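Local coordinates for protein porin (Rhodobacter blasticus, PDB 3PRN) that forms trimeric outer-membrane channels through which small hydrophilic solutes, up to about 0.6 kDa, diffuse passively, at residues G6-L12 and V283-F289; N84-D90 and S112-N118; A220-L226 and Y240-R246. The protein carries 1 engineered substitution. All blocks are in the same frame, centred on the assembly; numbering follows the deposited sequence.

Contact 1: residues G6-L12 and V283-F289; sequences GYGRFGL and VGVRFDF. With C8E ((hydroxyethyloxy)tri(ethyloxy)octane), chain E.
Tyr-7 and Arg-286 meet flat against each other on one face of the sheet, the guanidinium stacked on the phenol ring with centres 3.8 Å apart and planes at 25°. The overlap is offset toward the ring's rim, and the closest pair is Tyr-7 CD2 with Arg-286 NH2 at 3.2 Å; with Arg-286 CZ over the ring face the stack is also a cation-pi contact. Asp-288, on the same strand, holds the guanidinium from its edge: Arg-286 NE donates to Asp-288 OD1, and Arg-286 NH2 to Asp-288 OD2 at 2.8 Å through the syn lone pair. This side-on, two-nitrogen salt bridge fixes the guanidinium's rotation. The third nitrogen, NH1, shares a water with Arg-9 NH1. On the other face Phe-10 lies beside Val-285, its CE1 4.2 Å from Val-285 CG2; its CE2 approaches Phe-287 CE1, and O15 of the bound detergent C8E sits at its ring edge. Phe-287, with CG between its own N and carbonyl carbon (chi1 51°), swings its ring over the backbone of Gly-8, whose CA makes a CH-pi contact 4.2 Å from the centroid. Phe-289 likewise spreads its ring over Gly-6 and the Tyr-7 amide. The terminal carboxylate extends the antiparallel backbone pairing, Phe-289 OXT accepting from Gly-6 N at 3.1 Å. The contact joins the first and last strands and so closes the 16-stranded barrel. Strand 25-39 flanks it beyond Tyr-7, with Arg-30 bonded to the phenol OH, strand 265-273 flanks it beyond Val-285, and Phe-47 of a neighbouring subunit packs on Phe-287.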
loop_
_atom_site.group_PDB
_atom_site.type_symbol
_atom_site.label_atom_id
_atom_site.label_comp_id
_atom_site.label_asym_id
_atom_site.label_seq_id
_atom_site.Cartn_x
_atom_site.Cartn_y
_atom_site.Cartn_z
ATOM N N GLY A 6 -0.511 -14.526 -0.207
ATOM C CA GLY A 6 0.037 -14.142 -1.498
ATOM C C GLY A 6 1.041 -15.145 -1.982
ATOM O O GLY A 6 1.149 -16.247 -1.440
ATOM N N TYR A 7 1.859 -14.704 -2.943
ATOM C CA TYR A 7 2.887 -15.556 -3.521
ATOM C C TYR A 7 3.981 -14.695 -4.144
ATOM O O TYR A 7 3.794 -13.510 -4.432
ATOM C CB TYR A 7 2.327 -16.502 -4.572
ATOM C CG TYR A 7 1.844 -15.974 -5.896
ATOM C CD1 TYR A 7 2.731 -15.529 -6.864
ATOM C CD2 TYR A 7 0.474 -15.935 -6.157
ATOM C CE1 TYR A 7 2.256 -15.044 -8.090
ATOM C CE2 TYR A 7 -0.030 -15.468 -7.368
ATOM C CZ TYR A 7 0.873 -15.030 -8.322
ATOM O OH TYR A 7 0.405 -14.572 -9.539
ATOM N N GLY A 8 5.179 -15.295 -4.223
ATOM C CA GLY A 8 6.259 -14.662 -4.942
ATOM C C GLY A 8 6.650 -15.704 -6.047
ATOM O O GLY A 8 6.415 -16.910 -5.862
ATOM N N ARG A 9 7.151 -15.180 -7.155
ATOM C CA ARG A 9 7.676 -16.077 -8.198
ATOM C C ARG A 9 8.828 -15.354 -8.877
ATOM O O ARG A 9 8.771 -14.121 -9.058
ATOM C CB ARG A 9 6.625 -16.567 -9.172
ATOM C CG ARG A 9 6.213 -15.537 -10.232
ATOM C CD ARG A 9 5.013 -16.055 -11.038
ATOM N NE ARG A 9 4.717 -15.120 -12.094
ATOM C CZ ARG A 9 3.551 -15.098 -12.775
ATOM N NH1 ARG A 9 2.587 -15.937 -12.517
ATOM N NH2 ARG A 9 3.471 -14.164 -13.720
ATOM N N PHE A 10 9.814 -16.138 -9.330
ATOM C CA PHE A 10 10.893 -15.505 -10.123
ATOM C C PHE A 10 11.530 -16.575 -11.014
ATOM O O PHE A 10 11.461 -17.764 -10.646
ATOM C CB PHE A 10 11.904 -14.814 -9.190
ATOM C CG PHE A 10 12.644 -15.716 -8.241
ATOM C CD1 PHE A 10 13.730 -16.446 -8.673
ATOM C CD2 PHE A 10 12.273 -15.846 -6.909
ATOM C CE1 PHE A 10 14.423 -17.307 -7.828
ATOM C CE2 PHE A 10 12.997 -16.670 -6.061
ATOM C CZ PHE A 10 14.052 -17.399 -6.503
ATOM N N GLY A 11 12.165 -16.208 -12.112
ATOM C CA GLY A 11 12.772 -17.220 -12.975
ATOM C C GLY A 11 13.232 -16.482 -14.256
ATOM O O GLY A 11 13.364 -15.251 -14.270
ATOM N N LEU A 12 13.443 -17.270 -15.289
ATOM C CA LEU A 12 13.939 -16.782 -16.560
ATOM C C LEU A 12 12.801 -16.889 -17.590
ATOM O O LEU A 12 12.075 -17.883 -17.604
ATOM C CB LEU A 12 15.117 -17.662 -17.043
ATOM C CG LEU A 12 16.356 -17.596 -16.144
ATOM C CD1 LEU A 12 17.318 -18.730 -16.517
ATOM C CD2 LEU A 12 17.042 -16.248 -16.266
ATOM N N VAL A 283 11.515 -20.879 -17.100
ATOM C CA VAL A 283 11.814 -21.788 -16.003
ATOM C C VAL A 283 11.880 -20.910 -14.739
ATOM O O VAL A 283 12.579 -19.896 -14.729
ATOM C CB VAL A 283 13.094 -22.622 -16.203
ATOM C CG1 VAL A 283 14.361 -21.809 -16.259
ATOM C CG2 VAL A 283 13.208 -23.673 -15.080
ATOM N N GLY A 284 11.173 -21.313 -13.708
ATOM C CA GLY A 284 11.159 -20.538 -12.469
ATOM C C GLY A 284 10.478 -21.277 -11.313
ATOM O O GLY A 284 10.067 -22.438 -11.446
ATOM N N VAL A 285 10.400 -20.551 -10.202
ATOM C CA VAL A 285 9.769 -21.030 -8.959
ATOM C C VAL A 285 8.683 -20.091 -8.488
ATOM O O VAL A 285 8.787 -18.872 -8.629
ATOM C CB VAL A 285 10.726 -21.017 -7.759
ATOM C CG1 VAL A 285 10.674 -22.301 -6.930
ATOM C CG2 VAL A 285 12.184 -20.807 -8.135
ATOM N N ARG A 286 7.673 -20.691 -7.936
ATOM C CA ARG A 286 6.604 -19.953 -7.282
ATOM C C ARG A 286 6.536 -20.511 -5.837
ATOM O O ARG A 286 6.555 -21.741 -5.622
ATOM C CB ARG A 286 5.275 -20.154 -7.989
ATOM C CG ARG A 286 4.126 -19.486 -7.236
ATOM C CD ARG A 286 2.760 -19.898 -7.761
ATOM N NE ARG A 286 1.682 -19.685 -6.791
ATOM C CZ ARG A 286 0.482 -19.202 -7.119
ATOM N NH1 ARG A 286 0.198 -18.874 -8.387
ATOM N NH2 ARG A 286 -0.512 -19.012 -6.244
ATOM N N PHE A 287 6.377 -19.648 -4.862
ATOM C CA PHE A 287 6.213 -20.041 -3.487
ATOM C C PHE A 287 5.027 -19.250 -2.893
ATOM O O PHE A 287 4.909 -18.052 -3.080
ATOM C CB PHE A 287 7.483 -19.879 -2.682
ATOM C CG PHE A 287 8.147 -18.520 -2.782
ATOM C CD1 PHE A 287 8.936 -18.185 -3.861
ATOM C CD2 PHE A 287 7.923 -17.587 -1.778
ATOM C CE1 PHE A 287 9.609 -16.946 -3.912
ATOM C CE2 PHE A 287 8.559 -16.348 -1.834
ATOM C CZ PHE A 287 9.395 -16.038 -2.890
ATOM N N ASP A 288 4.133 -19.955 -2.206
ATOM C CA ASP A 288 2.922 -19.412 -1.662
ATOM C C ASP A 288 3.127 -19.138 -0.168
ATOM O O ASP A 288 3.833 -19.928 0.473
ATOM C CB ASP A 288 1.759 -20.413 -1.842
ATOM C CG ASP A 288 1.301 -20.338 -3.293
ATOM O OD1 ASP A 288 1.952 -20.978 -4.201
ATOM O OD2 ASP A 288 0.300 -19.598 -3.614
ATOM N N PHE A 289 2.651 -18.002 0.318
ATOM C CA PHE A 289 2.833 -17.665 1.716
ATOM C C PHE A 289 1.587 -17.026 2.302
ATOM O O PHE A 289 1.678 -16.772 3.553
ATOM C CB PHE A 289 4.069 -16.794 1.956
ATOM C CG PHE A 289 4.209 -15.621 1.021
ATOM C CD1 PHE A 289 3.293 -14.599 1.031
ATOM C CD2 PHE A 289 5.251 -15.633 0.103
ATOM C CE1 PHE A 289 3.426 -13.526 0.108
ATOM C CE2 PHE A 289 5.403 -14.579 -0.792
ATOM C CZ PHE A 289 4.452 -13.540 -0.807
ATOM O OXT PHE A 289 0.594 -16.770 1.586
HETATM C C1 C8E E . 26.242 -13.527 -13.205
HETATM C C2 C8E E . 25.967 -12.480 -14.224
HETATM C C3 C8E E . 24.517 -12.256 -14.311
HETATM C C4 C8E E . 24.085 -13.073 -15.468
HETATM C C5 C8E E . 22.680 -13.404 -15.054
HETATM C C6 C8E E . 22.382 -14.788 -15.329
HETATM C C7 C8E E . 22.084 -15.318 -14.032
HETATM C C8 C8E E . 21.065 -16.385 -14.052
HETATM O O9 C8E E . 20.281 -16.565 -12.866
HETATM C C10 C8E E . 20.954 -16.845 -11.646
HETATM C C11 C8E E . 20.076 -16.694 -10.460
HETATM O O12 C8E E . 18.796 -16.071 -10.546
HETATM C C13 C8E E . 17.662 -16.476 -11.317
HETATM C C14 C8E E . 16.818 -17.679 -11.736
HETATM O O15 C8E E . 16.108 -18.677 -10.942
HETATM C C16 C8E E . 16.448 -19.973 -11.508
HETATM C C17 C8E E . 15.275 -20.742 -12.063
HETATM O O18 C8E E . 14.538 -21.891 -11.589
HETATM C C19 C8E E . 15.045 -22.662 -10.472
HETATM C C20 C8E E . 15.816 -24.027 -10.571
HETATM O O21 C8E E . 15.589 -24.886 -11.708
HETATM O O HOH W 1 -1.528 -17.824 -2.965
HETATM O O HOH W 2 2.273 -18.244 -10.791
#

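Contact 2: residues N84-D90 and S112-N118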
loop_
_atom_site.group_PDB
_atom_site.type_symbol
_atom_site.label_atom_id
_atom_site.label_comp_id
_atom_site.label_asym_id
_atom_site.label_seq_id
_atom_site.Cartn_x
_atom_site.Cartn_y
_atom_site.Cartn_z
ATOM N N ASN A 84 -14.876 -4.349 -8.044
ATOM C CA ASN A 84 -13.930 -5.008 -9.002
ATOM C C ASN A 84 -14.155 -6.504 -8.899
ATOM O O ASN A 84 -13.480 -7.215 -8.139
ATOM C CB ASN A 84 -12.504 -4.600 -8.555
ATOM C CG ASN A 84 -11.378 -5.106 -9.418
ATOM O OD1 ASN A 84 -11.573 -5.703 -10.504
ATOM N ND2 ASN A 84 -10.137 -4.876 -8.936
ATOM N N VAL A 85 -15.129 -7.080 -9.582
ATOM C CA VAL A 85 -15.552 -8.438 -9.513
ATOM C C VAL A 85 -14.820 -9.416 -10.439
ATOM O O VAL A 85 -14.208 -8.967 -11.417
ATOM C CB VAL A 85 -17.086 -8.558 -9.802
ATOM C CG1 VAL A 85 -17.889 -7.610 -8.848
ATOM C CG2 VAL A 85 -17.485 -8.156 -11.240
ATOM N N ASP A 86 -14.889 -10.672 -10.060
ATOM C CA ASP A 86 -14.543 -11.788 -10.912
ATOM C C ASP A 86 -15.719 -12.005 -11.875
ATOM O O ASP A 86 -16.886 -12.038 -11.460
ATOM C CB ASP A 86 -14.322 -13.098 -10.103
ATOM C CG ASP A 86 -12.990 -12.990 -9.376
ATOM O OD1 ASP A 86 -11.897 -12.958 -10.061
ATOM O OD2 ASP A 86 -12.967 -12.890 -8.096
ATOM N N THR A 87 -15.405 -12.143 -13.148
ATOM C CA THR A 87 -16.435 -12.301 -14.190
ATOM C C THR A 87 -16.634 -13.766 -14.590
ATOM O O THR A 87 -15.817 -14.662 -14.356
ATOM C CB THR A 87 -16.039 -11.530 -15.448
ATOM O OG1 THR A 87 -14.794 -12.008 -15.932
ATOM C CG2 THR A 87 -15.899 -10.026 -15.205
ATOM N N ALA A 88 -17.817 -14.004 -15.168
ATOM C CA ALA A 88 -18.148 -15.389 -15.516
ATOM C C ALA A 88 -17.195 -16.058 -16.481
ATOM O O ALA A 88 -16.705 -17.179 -16.227
ATOM C CB ALA A 88 -19.592 -15.421 -16.025
ATOM N N PHE A 89 -16.795 -15.376 -17.551
ATOM C CA PHE A 89 -15.927 -16.026 -18.546
ATOM C C PHE A 89 -14.543 -16.314 -17.960
ATOM O O PHE A 89 -13.852 -17.249 -18.388
ATOM C CB PHE A 89 -15.816 -15.091 -19.762
ATOM C CG PHE A 89 -15.363 -15.757 -21.039
ATOM C CD1 PHE A 89 -16.299 -16.482 -21.808
ATOM C CD2 PHE A 89 -14.061 -15.666 -21.478
ATOM C CE1 PHE A 89 -15.892 -17.097 -23.009
ATOM C CE2 PHE A 89 -13.628 -16.294 -22.660
ATOM C CZ PHE A 89 -14.567 -17.006 -23.413
ATOM N N ASP A 90 -14.143 -15.504 -16.975
ATOM C CA ASP A 90 -12.832 -15.683 -16.363
ATOM C C ASP A 90 -12.914 -16.670 -15.215
ATOM O O ASP A 90 -11.857 -17.183 -14.851
ATOM C CB ASP A 90 -12.290 -14.319 -15.894
ATOM C CG ASP A 90 -10.806 -14.336 -15.464
ATOM O OD1 ASP A 90 -9.933 -14.681 -16.246
ATOM O OD2 ASP A 90 -10.503 -13.973 -14.303
ATOM N N SER A 112 -9.613 -13.865 -27.074
ATOM C CA SER A 112 -10.667 -12.833 -27.157
ATOM C C SER A 112 -10.416 -11.798 -26.067
ATOM O O SER A 112 -9.493 -11.966 -25.241
ATOM C CB SER A 112 -12.049 -13.468 -27.002
ATOM O OG SER A 112 -12.064 -14.339 -25.887
ATOM N N SER A 113 -11.118 -10.706 -26.094
ATOM C CA SER A 113 -11.041 -9.621 -25.131
ATOM C C SER A 113 -12.288 -9.683 -24.260
ATOM O O SER A 113 -13.415 -9.755 -24.763
ATOM C CB SER A 113 -11.193 -8.252 -25.830
ATOM O OG SER A 113 -9.980 -7.911 -26.485
ATOM N N PHE A 114 -12.105 -9.647 -22.974
ATOM C CA PHE A 114 -13.244 -9.668 -22.056
ATOM C C PHE A 114 -12.789 -9.081 -20.712
ATOM O O PHE A 114 -11.578 -9.058 -20.457
ATOM C CB PHE A 114 -13.763 -11.094 -21.907
ATOM C CG PHE A 114 -12.666 -12.084 -21.552
ATOM C CD1 PHE A 114 -12.372 -12.329 -20.212
ATOM C CD2 PHE A 114 -11.961 -12.743 -22.565
ATOM C CE1 PHE A 114 -11.364 -13.232 -19.876
ATOM C CE2 PHE A 114 -10.948 -13.646 -22.228
ATOM C CZ PHE A 114 -10.649 -13.890 -20.883
ATOM N N PHE A 115 -13.736 -8.586 -19.920
ATOM C CA PHE A 115 -13.369 -8.052 -18.601
ATOM C C PHE A 115 -13.023 -9.194 -17.639
ATOM O O PHE A 115 -13.541 -10.311 -17.708
ATOM C CB PHE A 115 -14.534 -7.249 -18.017
ATOM C CG PHE A 115 -14.770 -5.949 -18.728
ATOM C CD1 PHE A 115 -13.673 -5.168 -19.103
ATOM C CD2 PHE A 115 -16.055 -5.527 -18.996
ATOM C CE1 PHE A 115 -13.871 -3.971 -19.759
ATOM C CE2 PHE A 115 -16.243 -4.322 -19.650
ATOM C CZ PHE A 115 -15.176 -3.552 -20.012
ATOM N N ALA A 116 -12.144 -8.844 -16.690
ATOM C CA ALA A 116 -11.792 -9.850 -15.649
ATOM C C ALA A 116 -11.367 -9.046 -14.420
ATOM O O ALA A 116 -11.071 -7.839 -14.558
ATOM C CB ALA A 116 -10.649 -10.729 -16.157
ATOM N N TYR A 117 -11.203 -9.697 -13.276
ATOM C CA TYR A 117 -10.710 -8.958 -12.106
ATOM C C TYR A 117 -9.453 -8.134 -12.427
ATOM O O TYR A 117 -8.497 -8.674 -12.979
ATOM C CB TYR A 117 -10.333 -9.999 -11.034
ATOM C CG TYR A 117 -9.880 -9.415 -9.712
ATOM C CD1 TYR A 117 -10.757 -8.795 -8.855
ATOM C CD2 TYR A 117 -8.535 -9.491 -9.359
ATOM C CE1 TYR A 117 -10.320 -8.264 -7.624
ATOM C CE2 TYR A 117 -8.086 -8.979 -8.126
ATOM C CZ TYR A 117 -8.977 -8.383 -7.275
ATOM O OH TYR A 117 -8.531 -7.859 -6.070
ATOM N N ASN A 118 -9.416 -6.870 -12.016
ATOM C CA ASN A 118 -8.238 -6.031 -12.365
ATOM C C ASN A 118 -7.244 -6.086 -11.217
ATOM O O ASN A 118 -7.567 -5.583 -10.104
ATOM C CB ASN A 118 -8.688 -4.577 -12.605
ATOM C CG ASN A 118 -9.680 -4.536 -13.781
ATOM O OD1 ASN A 118 -9.358 -5.033 -14.852
ATOM N ND2 ASN A 118 -10.833 -3.932 -13.571
HETATM O O HOH W 3 -12.250 -12.465 -12.848
#
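Asn-84 extends across to Tyr-117 and Asn-118, its CG anti to the backbone N (chi1 -178°), and pairs its amide with the backbone of Asn-118. Beyond CB, which points toward the other segment, Asn-84 CG lies 3.8 Å from Tyr-117 CE1. At the tip the two branches part: Asn-84 OD1 accepts from Asn-118 N at 2.9 Å, almost straight and on a lone pair in the carbonyl plane, while Asn-84 ND2 donates to Asn-118 O at the same length, in its own amide plane. Two bonds to one residue thus hold the amide flat, with ND2 over one face of the Tyr-117 ring and the two planes only 9° apart. Ala-68 O is a further acceptor for ND2, and the tyrosine OH is bonded to Asn-67. Thr-87 sits at the N-cap position of helix 88-91 and gives its OG1 proton to Phe-115 O at 2.8 Å. A water knits both segments together, donating to Asp-86 OD1 and Asp-90 OD2 and accepting from Thr-87 N and Tyr-117 N; Asp-90 OD1 is hydrogen-bonded to Tyr-96 OH. At the far end Phe-89 presents its edge to the face of Phe-114, a T-shaped pair with centroids 4.8 Å apart and planes at 62°. Both segments belong to the excursion between strands 78-83 and 131-138, consistent with the pore-constricting loop of general porins. Against the barrel wall, Thr-87 touches strand 142-150, Ala-88 and Phe-114 touch strand 163-171, and Phe-89 and Phe-114 rest on Ile-193 of strand 193-200.

Contact 3: residues A220-L226 and Y240-R246; sequences AGDQVTL and YVSDIDR
Strands 223-226 and 240-244 run antiparallel at 172°, their axes 4.7 Å apart, with Val-224 facing Asp-243 and Leu-226 facing Val-241 as hydrogen-bonded pairs. Between them, Thr-225 and Ser-242 form a non-hydrogen-bonded pair whose hydroxyls approach to 2.9 Å, OG1 to OG. Ser-242 OG, anti to its own backbone N (chi1 -173°), also lies 3.2 Å from Val-224 O, and its proton could serve either acceptor. More clearly, Gln-223 NE2 gives a nearly straight bond (176°) to Ser-242 OG, 3.2 Å long, with the oxygen in the amide plane. The two strands form a beta hairpin of the porin barrel, and alternation of residues puts Gln-223, Thr-225, Ser-242 and Ile-244 on one face and Val-224, Leu-226, Val-241 and Asp-243 on the other, the outer surface. The inward polar groups reach the loop that folds into the channel: Gln-223 NE2 bonds Asp-109 O, its OE1 accepts from Gln-111 N of the loop and from Asn-215 at the end of adjoining strand 206-214, and Thr-225 OG1 bonds Gly-108 O. A leucine in place of Gln-223 would probably leave Ser-242 OG without this donor and Asp-109 O and Gln-111 N without their side-chain partner. Ile-244 CG2 packs 3.9 Å from Gln-223 CG, and its CD1 meets Ala-220 CB at 4.0 Å. Beyond the strands, Asp-245 N bonds Asp-222 O at 3.0 Å, while these two side chains run alongside each other, Asp-222 OD2 4.3 Å from Asp-245 OD2, like charges that probably repel somewhat.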
loop_
_atom_site.group_PDB
_atom_site.type_symbol
_atom_site.label_atom_id
_atom_site.label_comp_id
_atom_site.label_asym_id
_atom_site.label_seq_id
_atom_site.Cartn_x
_atom_site.Cartn_y
_atom_site.Cartn_z
ATOM N N ALA A 220 -8.704 -13.824 -34.446
ATOM C CA ALA A 220 -8.322 -15.231 -34.401
ATOM C C ALA A 220 -9.434 -16.129 -34.933
ATOM O O ALA A 220 -9.162 -17.205 -35.445
ATOM C CB ALA A 220 -8.003 -15.597 -32.921
ATOM N N GLY A 221 -10.688 -15.688 -34.826
ATOM C CA GLY A 221 -11.831 -16.501 -35.235
ATOM C C GLY A 221 -12.019 -17.619 -34.214
ATOM O O GLY A 221 -11.504 -17.550 -33.060
ATOM N N ASP A 222 -12.710 -18.692 -34.546
ATOM C CA ASP A 222 -12.925 -19.812 -33.672
ATOM C C ASP A 222 -11.623 -20.538 -33.362
ATOM O O ASP A 222 -10.624 -20.447 -34.093
ATOM C CB ASP A 222 -13.975 -20.771 -34.222
ATOM C CG ASP A 222 -15.340 -20.086 -34.346
ATOM O OD1 ASP A 222 -15.529 -18.866 -34.094
ATOM O OD2 ASP A 222 -16.295 -20.818 -34.717
ATOM N N GLN A 223 -11.652 -21.258 -32.242
ATOM C CA GLN A 223 -10.407 -21.857 -31.768
ATOM C C GLN A 223 -10.665 -23.151 -31.058
ATOM O O GLN A 223 -11.621 -23.351 -30.315
ATOM C CB GLN A 223 -9.818 -20.786 -30.772
ATOM C CG GLN A 223 -8.638 -21.296 -29.946
ATOM C CD GLN A 223 -8.033 -20.222 -29.055
ATOM O OE1 GLN A 223 -8.611 -19.172 -28.788
ATOM N NE2 GLN A 223 -6.812 -20.482 -28.555
ATOM N N VAL A 224 -9.710 -24.063 -31.178
ATOM C CA VAL A 224 -9.847 -25.327 -30.455
ATOM C C VAL A 224 -8.507 -25.606 -29.800
ATOM O O VAL A 224 -7.455 -25.380 -30.404
ATOM C CB VAL A 224 -10.125 -26.410 -31.534
ATOM C CG1 VAL A 224 -9.885 -27.801 -30.987
ATOM C CG2 VAL A 224 -11.560 -26.236 -32.027
ATOM N N THR A 225 -8.561 -26.053 -28.553
ATOM C CA THR A 225 -7.338 -26.366 -27.812
ATOM C C THR A 225 -7.534 -27.774 -27.225
ATOM O O THR A 225 -8.565 -28.023 -26.596
ATOM C CB THR A 225 -7.161 -25.360 -26.620
ATOM O OG1 THR A 225 -6.975 -24.079 -27.231
ATOM C CG2 THR A 225 -5.972 -25.723 -25.769
ATOM N N LEU A 226 -6.548 -28.584 -27.489
ATOM C CA LEU A 226 -6.471 -29.944 -26.978
ATOM C C LEU A 226 -5.267 -30.005 -26.044
ATOM O O LEU A 226 -4.144 -29.631 -26.394
ATOM C CB LEU A 226 -6.349 -30.933 -28.156
ATOM C CG LEU A 226 -5.903 -32.334 -27.724
ATOM C CD1 LEU A 226 -7.083 -33.002 -27.037
ATOM C CD2 LEU A 226 -5.436 -33.113 -28.962
ATOM N N TYR A 240 -0.092 -29.201 -24.944
ATOM C CA TYR A 240 -1.284 -28.733 -25.614
ATOM C C TYR A 240 -0.984 -28.459 -27.094
ATOM O O TYR A 240 0.186 -28.240 -27.422
ATOM C CB TYR A 240 -1.912 -27.435 -25.026
ATOM C CG TYR A 240 -1.061 -26.195 -25.203
ATOM C CD1 TYR A 240 -1.234 -25.418 -26.367
ATOM C CD2 TYR A 240 -0.154 -25.765 -24.254
ATOM C CE1 TYR A 240 -0.492 -24.266 -26.572
ATOM C CE2 TYR A 240 0.594 -24.584 -24.466
ATOM C CZ TYR A 240 0.423 -23.848 -25.609
ATOM O OH TYR A 240 1.137 -22.689 -25.897
ATOM N N VAL A 241 -2.040 -28.420 -27.895
ATOM C CA VAL A 241 -1.929 -28.033 -29.274
ATOM C C VAL A 241 -3.150 -27.111 -29.452
ATOM O O VAL A 241 -4.169 -27.438 -28.820
ATOM C CB VAL A 241 -2.073 -29.220 -30.252
ATOM C CG1 VAL A 241 -1.841 -28.774 -31.680
ATOM C CG2 VAL A 241 -1.126 -30.343 -29.851
ATOM N N SER A 242 -3.023 -26.055 -30.225
ATOM C CA SER A 242 -4.201 -25.181 -30.412
ATOM C C SER A 242 -4.175 -24.670 -31.863
ATOM O O SER A 242 -3.086 -24.402 -32.382
ATOM C CB SER A 242 -4.199 -24.006 -29.412
ATOM O OG SER A 242 -5.363 -23.196 -29.419
ATOM N N ASP A 243 -5.319 -24.523 -32.448
ATOM C CA ASP A 243 -5.602 -24.013 -33.748
ATOM C C ASP A 243 -6.649 -22.890 -33.730
ATOM O O ASP A 243 -7.703 -22.976 -33.069
ATOM C CB ASP A 243 -6.186 -25.068 -34.731
ATOM C CG ASP A 243 -5.069 -26.025 -35.115
ATOM O OD1 ASP A 243 -4.067 -25.588 -35.802
ATOM O OD2 ASP A 243 -5.109 -27.245 -34.720
ATOM N N ILE A 244 -6.373 -21.853 -34.506
ATOM C CA ILE A 244 -7.335 -20.778 -34.681
ATOM C C ILE A 244 -7.725 -20.744 -36.164
ATOM O O ILE A 244 -6.981 -21.296 -36.997
ATOM C CB ILE A 244 -6.795 -19.424 -34.200
ATOM C CG1 ILE A 244 -5.485 -19.018 -34.879
ATOM C CG2 ILE A 244 -6.545 -19.515 -32.659
ATOM C CD1 ILE A 244 -4.989 -17.628 -34.540
ATOM N N ASP A 245 -8.820 -20.114 -36.494
ATOM C CA ASP A 245 -9.293 -19.931 -37.843
ATOM C C ASP A 245 -8.553 -18.844 -38.621
ATOM O O ASP A 245 -8.765 -18.815 -39.857
ATOM C CB ASP A 245 -10.786 -19.492 -37.902
ATOM C CG ASP A 245 -11.710 -20.676 -37.772
ATOM O OD1 ASP A 245 -11.334 -21.848 -37.999
ATOM O OD2 ASP A 245 -12.891 -20.452 -37.376
ATOM N N ARG A 246 -7.814 -17.930 -38.032
ATOM C CA ARG A 246 -7.161 -16.893 -38.834
ATOM C C ARG A 246 -6.354 -17.514 -39.985
ATOM O O ARG A 246 -5.530 -18.414 -39.875
ATOM C CB ARG A 246 -6.306 -15.983 -38.017
ATOM C CG ARG A 246 -5.785 -14.694 -38.591
ATOM C CD ARG A 246 -4.948 -13.982 -37.504
ATOM N NE ARG A 246 -3.652 -14.573 -37.373
ATOM C CZ ARG A 246 -2.853 -14.768 -36.319
ATOM N NH1 ARG A 246 -3.265 -14.414 -35.096
ATOM N NH2 ARG A 246 -1.641 -15.342 -36.541
#

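In the fold
Contacts 1 and 3 both pair neighbouring strands of the one barrel sheet, but over very different spans of chain: contact 1 joins the first and last strands of the chain, and contact 3 a local hairpin nested inside that loop. Contact 2 uses no strand pairing, and its centre lies about 8 Å from that of the chain, against 17 and 18 Å for the others. Contact 1 is the most buried, covered in part by a neighbouring subunit, and combines aromatic rings with a charged stack. Contact 2, partly buried, relies on one asparagine amide bonded to backbone, a threonine hydroxyl, a water and a phenylalanine pair. Contact 3 divides between inward polar groups and a surface-facing side.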